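Local coordinates for protein TarM (Staphylococcus aureus subsp. aureus 21178, PDB 4X7R) that has the GT-B glycosyltransferase fold and binds uridine-5'-diphosphate in the cleft between its two Rossmann-like domains, with sugar ligands bound nearby, at residues Q57-R62 with K380-T385; H152-F157 with Y165-D170; F300-F305 with E481-K486. The protein carries 1 engineered substitution. All coordinates share one frame; numbering follows the deposited sequence.

Contact 1 (Q57-R62 with K380-T385). With UDP (uridine-5'-diphosphate), chain E.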
loop_
_atom_site.group_PDB
_atom_site.type_symbol
_atom_site.label_atom_id
_atom_site.label_comp_id
_atom_site.label_asym_id
_atom_site.label_seq_id
_atom_site.Cartn_x
_atom_site.Cartn_y
_atom_site.Cartn_z
ATOM N N GLN A 57 1.154 3.934 15.861
ATOM C CA GLN A 57 0.327 2.721 15.746
ATOM C C GLN A 57 1.145 1.427 15.937
ATOM O O GLN A 57 0.562 0.348 16.098
ATOM C CB GLN A 57 -0.339 2.683 14.359
ATOM C CG GLN A 57 -1.503 3.661 14.170
ATOM C CD GLN A 57 -1.956 3.778 12.728
ATOM O OE1 GLN A 57 -1.570 2.990 11.853
ATOM N NE2 GLN A 57 -2.804 4.762 12.451
ATOM N N GLY A 58 2.473 1.537 15.863
ATOM C CA GLY A 58 3.379 0.396 15.955
ATOM C C GLY A 58 3.483 -0.419 14.669
ATOM O O GLY A 58 4.040 -1.520 14.691
ATOM N N LYS A 59 2.953 0.108 13.530
ATOM C CA LYS A 59 3.029 -0.555 12.217
ATOM C C LYS A 59 4.455 -0.416 11.692
ATOM O O LYS A 59 5.099 -1.398 11.325
ATOM C CB LYS A 59 2.058 0.072 11.198
ATOM C CG LYS A 59 0.597 -0.263 11.448
ATOM C CD LYS A 59 -0.121 -0.664 10.168
ATOM C CE LYS A 59 -1.426 -1.353 10.509
ATOM N NZ LYS A 59 -2.149 -1.797 9.300
ATOM N N MET A 60 4.938 0.814 11.677
ATOM C CA MET A 60 6.277 1.137 11.216
ATOM C C MET A 60 7.205 1.213 12.424
ATOM O O MET A 60 6.913 1.951 13.369
ATOM C CB MET A 60 6.236 2.491 10.490
ATOM C CG MET A 60 7.546 2.912 9.885
ATOM S SD MET A 60 7.216 4.341 8.852
ATOM C CE MET A 60 8.775 4.566 8.083
ATOM N N ASP A 61 8.333 0.471 12.378
ATOM C CA ASP A 61 9.353 0.477 13.442
ATOM C C ASP A 61 9.923 1.895 13.550
ATOM O O ASP A 61 10.103 2.565 12.533
ATOM C CB ASP A 61 10.476 -0.522 13.093
ATOM C CG ASP A 61 11.461 -0.796 14.212
ATOM O OD1 ASP A 61 12.391 0.009 14.387
ATOM O OD2 ASP A 61 11.353 -1.868 14.851
ATOM N N ARG A 62 10.224 2.329 14.773
ATOM C CA ARG A 62 10.781 3.653 15.079
ATOM C C ARG A 62 12.089 3.923 14.316
ATOM O O ARG A 62 12.356 5.072 13.974
ATOM C CB ARG A 62 11.039 3.791 16.589
ATOM C CG ARG A 62 9.852 3.433 17.477
ATOM C CD ARG A 62 10.301 2.667 18.700
ATOM N NE ARG A 62 10.885 1.368 18.356
ATOM C CZ ARG A 62 11.987 0.873 18.910
ATOM N NH1 ARG A 62 12.642 1.565 19.836
ATOM N NH2 ARG A 62 12.450 -0.310 18.535
ATOM N N LYS A 380 -16.998 -3.760 9.607
ATOM C CA LYS A 380 -16.374 -3.105 10.761
ATOM C C LYS A 380 -15.288 -2.055 10.492
ATOM O O LYS A 380 -14.694 -1.529 11.441
ATOM C CB LYS A 380 -15.952 -4.150 11.816
ATOM C CG LYS A 380 -17.131 -4.929 12.393
ATOM C CD LYS A 380 -16.803 -5.615 13.700
ATOM C CE LYS A 380 -17.321 -4.850 14.896
ATOM N NZ LYS A 380 -17.102 -5.595 16.164
ATOM N N GLY A 381 -15.073 -1.719 9.222
ATOM C CA GLY A 381 -14.067 -0.731 8.821
ATOM C C GLY A 381 -12.629 -1.188 9.018
ATOM O O GLY A 381 -12.387 -2.310 9.471
ATOM N N TYR A 382 -11.660 -0.319 8.688
ATOM C CA TYR A 382 -10.237 -0.631 8.826
ATOM C C TYR A 382 -9.823 -0.766 10.282
ATOM O O TYR A 382 -10.279 0.002 11.132
ATOM C CB TYR A 382 -9.357 0.421 8.112
ATOM C CG TYR A 382 -7.908 -0.004 7.968
ATOM C CD1 TYR A 382 -7.478 -0.719 6.854
ATOM C CD2 TYR A 382 -6.976 0.287 8.955
ATOM C CE1 TYR A 382 -6.150 -1.116 6.721
ATOM C CE2 TYR A 382 -5.647 -0.109 8.835
ATOM C CZ TYR A 382 -5.242 -0.822 7.721
ATOM O OH TYR A 382 -3.934 -1.213 7.599
ATOM N N THR A 383 -8.947 -1.737 10.566
ATOM C CA THR A 383 -8.412 -1.945 11.907
ATOM C C THR A 383 -6.897 -1.724 11.941
ATOM O O THR A 383 -6.167 -2.304 11.125
ATOM C CB THR A 383 -8.892 -3.263 12.524
ATOM O OG1 THR A 383 -8.438 -3.319 13.873
ATOM C CG2 THR A 383 -8.433 -4.516 11.747
ATOM N N THR A 384 -6.434 -0.862 12.873
ATOM C CA THR A 384 -5.013 -0.566 13.086
ATOM C C THR A 384 -4.463 -1.560 14.105
ATOM O O THR A 384 -3.244 -1.625 14.298
ATOM C CB THR A 384 -4.778 0.911 13.481
ATOM O OG1 THR A 384 -5.560 1.231 14.630
ATOM C CG2 THR A 384 -5.081 1.881 12.348
ATOM N N THR A 385 -5.376 -2.345 14.739
ATOM C CA THR A 385 -5.084 -3.399 15.722
ATOM C C THR A 385 -5.667 -4.767 15.251
ATOM O O THR A 385 -6.578 -5.280 15.917
ATOM C CB THR A 385 -5.630 -3.022 17.120
ATOM O OG1 THR A 385 -7.045 -2.852 17.035
ATOM C CG2 THR A 385 -4.976 -1.776 17.704
HETATM N N1 UDP E . -4.699 -5.130 7.473
HETATM C C2 UDP E . -4.868 -4.424 8.650
HETATM N N3 UDP E . -6.140 -3.946 8.865
HETATM C C4 UDP E . -7.230 -4.077 8.033
HETATM C C5 UDP E . -6.969 -4.780 6.803
HETATM C C6 UDP E . -5.740 -5.276 6.565
HETATM O O2 UDP E . -3.963 -4.230 9.449
HETATM O O4 UDP E . -8.332 -3.622 8.393
HETATM C "C1'" UDP E . -3.399 -5.826 7.298
HETATM C "C2'" UDP E . -3.390 -7.266 7.804
HETATM O "O2'" UDP E . -3.103 -7.315 9.192
HETATM C "C3'" UDP E . -2.260 -7.872 6.969
HETATM C "C4'" UDP E . -2.364 -7.115 5.649
HETATM O "O4'" UDP E . -3.094 -5.895 5.922
HETATM O "O3'" UDP E . -0.950 -7.809 7.535
HETATM C "C5'" UDP E . -3.029 -7.879 4.533
HETATM O "O5'" UDP E . -2.076 -8.868 4.085
HETATM P PA UDP E . -2.357 -10.007 2.990
HETATM O O1A UDP E . -1.066 -10.602 2.578
HETATM O O2A UDP E . -3.282 -11.065 3.612
HETATM O O3A UDP E . -3.069 -9.342 1.767
HETATM P PB UDP E . -2.720 -8.066 0.860
HETATM O O1B UDP E . -1.228 -7.966 0.674
HETATM O O2B UDP E . -3.238 -6.784 1.522
HETATM O O3B UDP E . -3.358 -8.248 -0.504
#
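The ammonium group of Lys59 is gripped by two oxygens, one from the protein and one from a ligand: NZ donates to Tyr382 OH at 2.5 Å, a short bond, and to the base carbonyl O2 of UDP at 3.0 Å. It approaches the tyrosine from the hydroxyl end, near the ring plane, the two side chains reaching toward each other from opposite directions. A bend at chi2 followed by two extended torsions carries the amine across the gap. Tyr382 OH is also hydrogen-bonded to the backbone oxygen of Lys15, a second-shell contact that probably steadies the phenol oxygen facing Lys59.

One face of the Tyr382 ring is covered by the base of UDP, with N3 lying 3.4 Å above the plane and offset toward the rim. Tyr382 CG lies trans to its own nitrogen (chi1 -168°), which puts the ring alongside the base. The same base is read by the main chain of the next residue. Thr383 N donates to UDP O4 at 2.9 Å and UDP N3 donates back to Thr383 O at 2.8 Å, both nearly straight (172° and 165°), while Lys59 takes the neighbouring O2.

Beside this polar cluster, the Thr384 methyl CG2 rests against the side-chain amide of Gln57, which crosses it at about a right angle; CG2 lies 3.7 Å from Gln57 NE2. Gln57 OE1, buried here, has no hydrogen-bonding partner in the model. Gly58 ends helix 47-56 in a Schellman motif, turning the chain into the loop that bears Lys59. Lys59 thus reaches over from the N-terminal domain to a base seated on segment 380-385 of the C-terminal domain, within the interdomain cleft where GT-B proteins usually hold their nucleotide.

Contact 2 (H152-F157 with Y165-D170)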
loop_
_atom_site.group_PDB
_atom_site.type_symbol
_atom_site.label_atom_id
_atom_site.label_comp_id
_atom_site.label_asym_id
_atom_site.label_seq_id
_atom_site.Cartn_x
_atom_site.Cartn_y
_atom_site.Cartn_z
ATOM N N HIS A 152 1.713 24.779 -0.654
ATOM C CA HIS A 152 2.606 23.651 -0.905
ATOM C C HIS A 152 2.660 23.321 -2.391
ATOM O O HIS A 152 3.626 22.736 -2.863
ATOM C CB HIS A 152 2.266 22.416 -0.022
ATOM C CG HIS A 152 0.983 21.705 -0.371
ATOM N ND1 HIS A 152 0.976 20.614 -1.225
ATOM C CD2 HIS A 152 -0.279 21.907 0.084
ATOM C CE1 HIS A 152 -0.284 20.211 -1.288
ATOM N NE2 HIS A 152 -1.073 20.945 -0.511
ATOM N N MET A 153 1.648 23.750 -3.131
ATOM C CA MET A 153 1.538 23.436 -4.546
ATOM C C MET A 153 0.724 24.453 -5.323
ATOM O O MET A 153 -0.229 25.015 -4.807
ATOM C CB MET A 153 0.904 22.022 -4.696
ATOM C CG MET A 153 0.761 21.515 -6.136
ATOM S SD MET A 153 0.108 19.804 -6.271
ATOM C CE MET A 153 -1.460 19.948 -5.440
ATOM N N LYS A 154 1.095 24.656 -6.584
ATOM C CA LYS A 154 0.366 25.470 -7.564
ATOM C C LYS A 154 0.154 24.578 -8.792
ATOM O O LYS A 154 1.100 23.952 -9.268
ATOM C CB LYS A 154 1.132 26.752 -7.931
ATOM C CG LYS A 154 0.453 27.648 -8.998
ATOM C CD LYS A 154 1.403 28.757 -9.419
ATOM C CE LYS A 154 1.391 29.060 -10.898
ATOM N NZ LYS A 154 2.554 28.439 -11.595
ATOM N N GLU A 155 -1.079 24.496 -9.278
ATOM C CA GLU A 155 -1.392 23.743 -10.504
ATOM C C GLU A 155 -1.917 24.701 -11.529
ATOM O O GLU A 155 -2.628 25.641 -11.177
ATOM C CB GLU A 155 -2.409 22.622 -10.269
ATOM C CG GLU A 155 -1.850 21.459 -9.468
ATOM C CD GLU A 155 -2.935 20.545 -8.941
ATOM O OE1 GLU A 155 -3.876 21.056 -8.291
ATOM O OE2 GLU A 155 -2.851 19.321 -9.186
ATOM N N THR A 156 -1.508 24.528 -12.785
ATOM C CA THR A 156 -2.010 25.354 -13.907
ATOM C C THR A 156 -2.965 24.518 -14.762
ATOM O O THR A 156 -2.683 23.348 -15.031
ATOM C CB THR A 156 -0.862 25.968 -14.711
ATOM O OG1 THR A 156 -0.042 26.711 -13.818
ATOM C CG2 THR A 156 -1.345 26.888 -15.815
ATOM N N PHE A 157 -4.052 25.136 -15.237
ATOM C CA PHE A 157 -5.069 24.439 -16.058
ATOM C C PHE A 157 -5.112 24.889 -17.491
ATOM O O PHE A 157 -4.932 26.066 -17.758
ATOM C CB PHE A 157 -6.473 24.543 -15.430
ATOM C CG PHE A 157 -6.534 23.946 -14.048
ATOM C CD1 PHE A 157 -6.211 24.710 -12.923
ATOM C CD2 PHE A 157 -6.856 22.608 -13.868
ATOM C CE1 PHE A 157 -6.244 24.153 -11.651
ATOM C CE2 PHE A 157 -6.884 22.050 -12.589
ATOM C CZ PHE A 157 -6.560 22.821 -11.491
ATOM N N TYR A 165 0.447 21.840 -15.717
ATOM C CA TYR A 165 1.672 22.290 -15.071
ATOM C C TYR A 165 1.532 22.296 -13.555
ATOM O O TYR A 165 0.477 22.653 -13.046
ATOM C CB TYR A 165 1.978 23.727 -15.590
ATOM C CG TYR A 165 3.416 24.160 -15.443
ATOM C CD1 TYR A 165 4.406 23.649 -16.275
ATOM C CD2 TYR A 165 3.786 25.110 -14.492
ATOM C CE1 TYR A 165 5.740 24.043 -16.140
ATOM C CE2 TYR A 165 5.119 25.508 -14.345
ATOM C CZ TYR A 165 6.083 24.992 -15.191
ATOM O OH TYR A 165 7.363 25.456 -15.111
ATOM N N GLN A 166 2.604 21.913 -12.833
ATOM C CA GLN A 166 2.643 21.948 -11.372
ATOM C C GLN A 166 3.923 22.552 -10.885
ATOM O O GLN A 166 4.989 22.327 -11.470
ATOM C CB GLN A 166 2.528 20.556 -10.703
ATOM C CG GLN A 166 1.304 19.789 -11.121
ATOM C CD GLN A 166 1.332 18.458 -10.460
ATOM O OE1 GLN A 166 2.339 17.733 -10.503
ATOM N NE2 GLN A 166 0.224 18.121 -9.832
ATOM N N VAL A 167 3.807 23.292 -9.779
ATOM C CA VAL A 167 4.921 23.891 -9.040
ATOM C C VAL A 167 4.772 23.424 -7.578
ATOM O O VAL A 167 3.677 23.512 -7.019
ATOM C CB VAL A 167 4.955 25.437 -9.171
ATOM C CG1 VAL A 167 6.147 26.023 -8.437
ATOM C CG2 VAL A 167 4.947 25.873 -10.645
ATOM N N PHE A 168 5.863 22.930 -6.979
ATOM C CA PHE A 168 5.888 22.531 -5.579
ATOM C C PHE A 168 6.654 23.574 -4.783
ATOM O O PHE A 168 7.711 24.020 -5.236
ATOM C CB PHE A 168 6.514 21.133 -5.414
ATOM C CG PHE A 168 5.747 20.046 -6.119
ATOM C CD1 PHE A 168 4.367 19.936 -5.975
ATOM C CD2 PHE A 168 6.409 19.074 -6.850
ATOM C CE1 PHE A 168 3.655 18.911 -6.611
ATOM C CE2 PHE A 168 5.697 18.028 -7.458
ATOM C CZ PHE A 168 4.324 17.968 -7.353
ATOM N N TYR A 169 6.152 23.919 -3.574
ATOM C CA TYR A 169 6.721 24.951 -2.712
ATOM C C TYR A 169 7.172 24.361 -1.403
ATOM O O TYR A 169 6.470 23.508 -0.830
ATOM C CB TYR A 169 5.703 26.073 -2.447
ATOM C CG TYR A 169 5.234 26.776 -3.693
ATOM C CD1 TYR A 169 4.189 26.265 -4.449
ATOM C CD2 TYR A 169 5.818 27.975 -4.104
ATOM C CE1 TYR A 169 3.758 26.904 -5.607
ATOM C CE2 TYR A 169 5.380 28.638 -5.249
ATOM C CZ TYR A 169 4.352 28.092 -6.002
ATOM O OH TYR A 169 3.929 28.712 -7.154
ATOM N N ASP A 170 8.360 24.798 -0.936
ATOM C CA ASP A 170 8.971 24.298 0.300
ATOM C C ASP A 170 8.245 24.805 1.580
ATOM O O ASP A 170 7.207 25.484 1.485
ATOM C CB ASP A 170 10.487 24.555 0.299
ATOM C CG ASP A 170 10.906 26.019 0.385
ATOM O OD1 ASP A 170 10.125 26.833 0.922
ATOM O OD2 ASP A 170 12.066 26.321 0.052
#
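Met153 faces Phe168, and Glu155 faces Gln166, across a beta hairpin in which strand 150-157 runs antiparallel to strand 163-169. The hairpin is one turn of an up-and-down meander, a large antiparallel sheet whose strands follow one another in chain order from 99 to 200, inserted between strands of the N-terminal parallel sheet. The axes of the two short segments lie 4.5 Å apart at 164°, close to fully antiparallel.

Main-chain bonds set the register. Lys154 and Val167 form a hydrogen-bonded pair, Lys154 N reaching Val167 O at 2.9 Å and Val167 N reaching Lys154 O at 2.8 Å. Thr156 N to Tyr165 O and Tyr169 N to His152 O flank this pair. His152 and Met153 both face Ser145 of strand 139-147, a classic beta bulge.

Apolar and aromatic contacts follow the two faces. On the face with Met153 and Phe168, the side chains run side by side and Met153 SD meets the ring at its edge, 3.7 Å from Phe168 CE1, a Met-aromatic contact; the ring also stacks on Tyr43 and meets Phe70 edge-to-face. On the other face, Thr156 CB packs on Tyr165 CB. Tyr169 brings its ring edge against the Lys154 stem, its CE1 being 3.5 Å from Lys154 CB.

Polar side-chain contact is sparse. Gln166 OE1 accepts a bond from Arg179 NE, its stronger partner, on strand 175-182. What remains for the hairpin is a weak bond from Gln166 NE2 to Glu155 OE2 at 3.4 Å, the carboxylate and amide planes turned 34° apart.

Contact 3 (F300-F305 with E481-K486). With 3YW ((2S)-2,3-dihydroxypropyl 2-acetamido-2-deoxy-alpha-D-glucopyranoside), chain F.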
loop_
_atom_site.group_PDB
_atom_site.type_symbol
_atom_site.label_atom_id
_atom_site.label_comp_id
_atom_site.label_asym_id
_atom_site.label_seq_id
_atom_site.Cartn_x
_atom_site.Cartn_y
_atom_site.Cartn_z
ATOM N N PHE A 300 14.335 -16.659 -6.733
ATOM C CA PHE A 300 14.600 -17.226 -5.423
ATOM C C PHE A 300 13.359 -17.176 -4.571
ATOM O O PHE A 300 12.596 -16.222 -4.669
ATOM C CB PHE A 300 15.763 -16.449 -4.740
ATOM C CG PHE A 300 17.030 -16.404 -5.569
ATOM C CD1 PHE A 300 17.862 -17.519 -5.660
ATOM C CD2 PHE A 300 17.376 -15.257 -6.284
ATOM C CE1 PHE A 300 19.036 -17.473 -6.421
ATOM C CE2 PHE A 300 18.550 -15.210 -7.042
ATOM C CZ PHE A 300 19.365 -16.319 -7.117
ATOM N N THR A 301 13.111 -18.234 -3.793
ATOM C CA THR A 301 11.969 -18.259 -2.900
ATOM C C THR A 301 12.419 -17.771 -1.544
ATOM O O THR A 301 13.366 -18.317 -0.973
ATOM C CB THR A 301 11.363 -19.663 -2.783
ATOM O OG1 THR A 301 10.793 -20.035 -4.037
ATOM C CG2 THR A 301 10.297 -19.745 -1.677
ATOM N N ILE A 302 11.781 -16.713 -1.045
ATOM C CA ILE A 302 12.028 -16.245 0.318
ATOM C C ILE A 302 10.663 -15.835 0.855
ATOM O O ILE A 302 10.087 -14.891 0.351
ATOM C CB ILE A 302 13.100 -15.099 0.480
ATOM C CG1 ILE A 302 14.424 -15.402 -0.224
ATOM C CG2 ILE A 302 13.338 -14.781 1.976
ATOM C CD1 ILE A 302 15.484 -14.280 -0.104
ATOM N N SER A 303 10.156 -16.521 1.861
ATOM C CA SER A 303 8.885 -16.196 2.525
ATOM C C SER A 303 8.953 -14.796 3.137
ATOM O O SER A 303 10.037 -14.339 3.508
ATOM C CB SER A 303 8.653 -17.161 3.692
ATOM O OG SER A 303 7.560 -16.767 4.512
ATOM N N ASN A 304 7.782 -14.171 3.342
ATOM C CA ASN A 304 7.724 -12.931 4.117
ATOM C C ASN A 304 8.149 -13.318 5.526
ATOM O O ASN A 304 7.873 -14.454 5.966
ATOM C CB ASN A 304 6.282 -12.438 4.256
ATOM C CG ASN A 304 5.772 -11.682 3.076
ATOM O OD1 ASN A 304 6.430 -10.766 2.592
ATOM N ND2 ASN A 304 4.608 -12.087 2.570
ATOM N N PHE A 305 8.770 -12.367 6.259
ATOM C CA PHE A 305 9.093 -12.596 7.656
ATOM C C PHE A 305 7.759 -12.670 8.397
ATOM O O PHE A 305 6.789 -12.020 7.995
ATOM C CB PHE A 305 9.913 -11.438 8.223
ATOM C CG PHE A 305 11.401 -11.485 7.962
ATOM C CD1 PHE A 305 12.226 -12.357 8.676
ATOM C CD2 PHE A 305 11.983 -10.638 7.019
ATOM C CE1 PHE A 305 13.616 -12.351 8.479
ATOM C CE2 PHE A 305 13.369 -10.639 6.818
ATOM C CZ PHE A 305 14.178 -11.486 7.564
ATOM N N GLU A 481 15.177 -16.811 11.552
ATOM C CA GLU A 481 16.567 -17.209 11.293
ATOM C C GLU A 481 16.757 -17.740 9.897
ATOM O O GLU A 481 17.677 -17.285 9.219
ATOM C CB GLU A 481 17.098 -18.239 12.317
ATOM C CG GLU A 481 17.195 -17.715 13.738
ATOM C CD GLU A 481 15.978 -17.932 14.623
ATOM O OE1 GLU A 481 14.873 -18.225 14.101
ATOM O OE2 GLU A 481 16.144 -17.832 15.859
ATOM N N SER A 482 15.893 -18.673 9.454
ATOM C CA SER A 482 16.036 -19.246 8.121
ATOM C C SER A 482 15.795 -18.181 7.023
ATOM O O SER A 482 16.482 -18.201 6.006
ATOM C CB SER A 482 15.102 -20.429 7.926
ATOM O OG SER A 482 13.753 -20.018 8.083
ATOM N N ILE A 483 14.807 -17.286 7.230
ATOM C CA ILE A 483 14.435 -16.231 6.281
ATOM C C ILE A 483 15.556 -15.227 6.161
ATOM O O ILE A 483 15.986 -14.929 5.050
ATOM C CB ILE A 483 13.026 -15.624 6.568
ATOM C CG1 ILE A 483 11.940 -16.712 6.342
ATOM C CG2 ILE A 483 12.764 -14.405 5.660
ATOM C CD1 ILE A 483 10.570 -16.472 7.033
ATOM N N LEU A 484 16.090 -14.763 7.309
ATOM C CA LEU A 484 17.226 -13.847 7.331
ATOM C C LEU A 484 18.463 -14.490 6.687
ATOM O O LEU A 484 19.127 -13.841 5.913
ATOM C CB LEU A 484 17.525 -13.443 8.770
ATOM C CG LEU A 484 18.723 -12.570 9.001
ATOM C CD1 LEU A 484 18.514 -11.120 8.384
ATOM C CD2 LEU A 484 19.054 -12.540 10.467
ATOM N N GLU A 485 18.737 -15.763 6.950
ATOM C CA GLU A 485 19.867 -16.458 6.312
ATOM C C GLU A 485 19.693 -16.574 4.794
ATOM O O GLU A 485 20.683 -16.502 4.086
ATOM C CB GLU A 485 20.082 -17.831 6.929
ATOM C CG GLU A 485 20.702 -17.764 8.318
ATOM C CD GLU A 485 20.404 -19.009 9.142
ATOM O OE1 GLU A 485 20.133 -20.077 8.544
ATOM O OE2 GLU A 485 20.409 -18.911 10.391
ATOM N N LYS A 486 18.437 -16.722 4.298
ATOM C CA LYS A 486 18.140 -16.749 2.870
ATOM C C LYS A 486 18.501 -15.440 2.195
ATOM O O LYS A 486 19.084 -15.471 1.110
ATOM C CB LYS A 486 16.675 -17.125 2.588
ATOM C CG LYS A 486 16.485 -18.646 2.675
ATOM C CD LYS A 486 15.008 -18.997 2.773
ATOM C CE LYS A 486 14.852 -20.498 2.967
ATOM N NZ LYS A 486 13.508 -20.933 2.533
HETATM O O3A 3YW F . -0.158 -5.240 -5.529
HETATM C C4A 3YW F . 0.543 -6.515 -2.076
HETATM C C5A 3YW F . -0.236 -6.205 -3.330
HETATM O O5 3YW F . 1.909 -8.886 -0.670
HETATM C C6A 3YW F . 0.632 -5.593 -4.403
HETATM C C5 3YW F . 1.722 -9.584 0.569
HETATM C C6 3YW F . 3.009 -9.433 1.344
HETATM C C4 3YW F . 1.329 -11.027 0.260
HETATM O O6 3YW F . 4.122 -9.960 0.637
HETATM C C3 3YW F . -0.042 -11.015 -0.409
HETATM O O4 3YW F . 1.250 -11.783 1.463
HETATM O O3 3YW F . -0.470 -12.333 -0.755
HETATM O O7 3YW F . -1.393 -10.982 -3.915
HETATM C C7 3YW F . -2.019 -10.316 -3.096
HETATM C C8 3YW F . -3.483 -10.036 -3.252
HETATM N N2 3YW F . -1.439 -9.804 -2.009
HETATM C C2 3YW F . -0.066 -10.094 -1.628
HETATM C C1 3YW F . 0.754 -8.797 -1.499
HETATM O O1 3YW F . 0.020 -7.618 -1.331
HETATM O O2 3YW F . -1.301 -5.313 -3.003
HETATM O O HOH W 1 13.509 -20.853 -0.071
HETATM O O HOH W 2 11.524 -19.022 2.990
#
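Ile483 sets one methyl squarely over Phe305: CG2 sits 3.6 Å from the ring centroid and 11° off its normal, a CH-pi contact. The same methyl, placed trans to the backbone nitrogen of the isoleucine, also touches Ile302 CG2 at 3.7 Å, so a single branch meets both an aliphatic and an aromatic partner. The other branch ends in Ile483 CD1, which lies 3.5 Å from Asn304 O and rests against the Ser303 side chain. One turn along the helix, Lys486 CB packs on Ile302 CG1.

Water supplies the polar link. Lys486 NZ donates to two waters, one of which donates to Thr301 O at 2.7 Å, while the other accepts from Ser303 N at 3.1 Å. The ammonium group thus reaches the opposing main chain through water.

Behind this shell, Ser303 OG bonds to Asn304 O at 2.7 Å, and Gln405 holds both Ser303 OG and Asn304 N. These bonds hold the backbone of Asn304, whose CB points away from helix 480-492, and so probably position its amide, which meets O6 of 3YW through two weak bonds.

Strand 299-301 is an outermost strand of the seven-stranded parallel sheet; the C-terminal helix 480-492 crosses back to pack on this N-terminal domain, as is usual in the GT-B fold, while Phe305 also packs on helix 17-31.

In the fold
Contact 1 and contact 3 both bridge distant parts of the sequence, and along the chain they cross, since their segments alternate. Their nearest atoms are about 11 Å apart, and the ligands occupy the ground between: contact 1 holds the base of UDP, whereas the Asn304 side chain of contact 3 binds 3YW and is about 6 Å from UDP. Contact 2 is local, nested within the loop that contact 1 closes. Its centre is about 32 Å from that of contact 1 and about 43 Å from that of contact 3, across the chain's centre. The Gln166 side chain is about 9 Å from a bound sulfated sugar (2-deoxy-3,6-di-O-sulfo-2-(sulfoamino)-alpha-D-glucopyranose).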